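Local structure of ribosomal RNA small subunit methyltransferase E (Legionella pneumophila, 5O95) at residues B[197-202]-B[225-230]. The protein probably methylates N3 of a specific uridine in 16S rRNA of the small ribosomal subunit, using S-adenosyl-L-methionine as methyl donor. Sequence-based numbering, arbitrary orientation.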
# COMPACT_ATOMS: atom_id res chain seq x y z
N GLY B 197 15.08 4.50 1.72
CA GLY B 197 16.13 4.15 0.80
C GLY B 197 15.75 3.04 -0.15
O GLY B 197 14.62 2.53 -0.15
N PRO B 198 16.70 2.64 -0.99
CA PRO B 198 16.46 1.54 -1.92
C PRO B 198 16.50 0.21 -1.17
O PRO B 198 16.90 0.13 -0.01
CB PRO B 198 17.64 1.64 -2.89
CG PRO B 198 18.77 2.18 -2.02
CD PRO B 198 18.08 3.14 -1.04
N GLU B 199 16.10 -0.84 -1.88
CA GLU B 199 16.05 -2.16 -1.27
C GLU B 199 17.41 -2.59 -0.75
O GLU B 199 17.48 -3.28 0.27
CB GLU B 199 15.45 -3.18 -2.25
CG GLU B 199 14.10 -2.69 -2.76
CD GLU B 199 13.07 -3.79 -3.01
OE1 GLU B 199 13.47 -4.92 -3.37
OE2 GLU B 199 11.86 -3.50 -2.84
N GLY B 200 18.50 -2.18 -1.39
CA GLY B 200 19.83 -2.53 -0.91
C GLY B 200 20.34 -1.74 0.27
O GLY B 200 21.45 -2.00 0.73
N GLY B 201 19.60 -0.75 0.75
CA GLY B 201 19.98 -0.04 1.96
C GLY B 201 20.88 1.15 1.71
O GLY B 201 20.89 1.76 0.63
N PHE B 202 21.65 1.50 2.75
CA PHE B 202 22.54 2.65 2.74
C PHE B 202 23.96 2.22 3.09
O PHE B 202 24.17 1.33 3.92
CB PHE B 202 22.11 3.69 3.77
CG PHE B 202 20.71 4.23 3.56
CD1 PHE B 202 20.50 5.28 2.69
CD2 PHE B 202 19.64 3.70 4.23
CE1 PHE B 202 19.22 5.79 2.50
CE2 PHE B 202 18.37 4.19 4.05
CZ PHE B 202 18.16 5.24 3.17
N LEU B 225 10.05 -5.15 4.01
CA LEU B 225 9.03 -4.60 3.15
C LEU B 225 9.64 -4.18 1.82
O LEU B 225 10.76 -3.66 1.78
CB LEU B 225 8.41 -3.38 3.82
CG LEU B 225 7.77 -3.62 5.19
CD1 LEU B 225 7.21 -2.30 5.71
CD2 LEU B 225 6.67 -4.66 5.12
N ARG B 226 8.92 -4.45 0.74
CA ARG B 226 9.26 -3.79 -0.52
C ARG B 226 9.28 -2.27 -0.34
O ARG B 226 8.59 -1.72 0.52
CB ARG B 226 8.26 -4.20 -1.60
CG ARG B 226 8.42 -5.62 -2.04
CD ARG B 226 7.35 -6.01 -3.05
NE ARG B 226 7.59 -7.35 -3.57
CZ ARG B 226 8.48 -7.63 -4.52
NH1 ARG B 226 9.22 -6.66 -5.06
NH2 ARG B 226 8.64 -8.88 -4.93
N THR B 227 10.10 -1.58 -1.15
CA THR B 227 10.26 -0.14 -0.96
C THR B 227 8.93 0.60 -1.10
O THR B 227 8.66 1.52 -0.32
CB THR B 227 11.31 0.43 -1.92
OG1 THR B 227 11.10 -0.10 -3.24
CG2 THR B 227 12.70 0.07 -1.43
N GLU B 228 8.09 0.20 -2.05
CA GLU B 228 6.81 0.88 -2.21
C GLU B 228 5.88 0.55 -1.06
O GLU B 228 5.13 1.42 -0.61
CB GLU B 228 6.17 0.59 -3.57
CG GLU B 228 5.56 -0.79 -3.75
CD GLU B 228 6.57 -1.87 -4.15
OE1 GLU B 228 7.78 -1.60 -4.13
OE2 GLU B 228 6.12 -2.98 -4.49
N THR B 229 5.95 -0.67 -0.53
CA THR B 229 5.14 -0.97 0.65
C THR B 229 5.61 -0.14 1.83
O THR B 229 4.80 0.37 2.60
CB THR B 229 5.29 -2.45 0.98
OG1 THR B 229 4.99 -3.24 -0.17
CG2 THR B 229 4.31 -2.83 2.11
N ALA B 230 6.93 -0.03 1.99
CA ALA B 230 7.50 0.69 3.11
C ALA B 230 7.05 2.14 3.12
O ALA B 230 6.74 2.68 4.19
CB ALA B 230 9.03 0.64 3.05
O HOH W 1 9.57 -3.81 -4.84
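In the S-adenosyl-L-methionine site of this SPOUT-type methyltransferase, the loop after strand 191-196 meets the start of helix 227-242, where Glu199 reaches Thr227. Glu199 OE2 accepts a hydrogen bond from Thr227 N at 3.1 Å. The N-H...O angle is 159°. The donor meets the anti side of the carboxylate, 18° out of its plane. Thr227 follows the N-cap residue Arg226, so the Glu199 carboxylate takes up a backbone N-H of the first helical turn. The positive end of the helix dipole probably favours a negative charge here. The Glu199 chain bends at chi2 (-145°), which brings its end to the helix. In one of the two conformers of Thr227, its CG2 lies 3.4 Å from Glu199 CG and 3.4 Å from Gly197 O.

Gly197 follows strand 191-196 of the parallel sheet, and Pro198 to Gly201 then form a type I beta turn. Gly197, Leu225 and Thr227 belong to S-adenosyl-L-methionine sites seen in this protein, so the contact lies between two cofactor-binding parts of the chain. No cofactor is bound to this chain.

One water links three side chains beside this bond. Its oxygen lies 3.1 Å from Glu199 OE2 and 2.9 Å from Glu228 OE1, donating to both. The same oxygen accepts from Arg226 NH1 at 2.9 Å, in plane at the guanidinium edge. It thus bridges two carboxylates whose facing oxygens, Glu199 OE2 and Glu228 OE1, are 4.7 Å apart. Glu228 OE2 forms a salt bridge with Lys101 of the second subunit, and Arg226 N donates a hydrogen bond to Glu104 OE1 of that subunit.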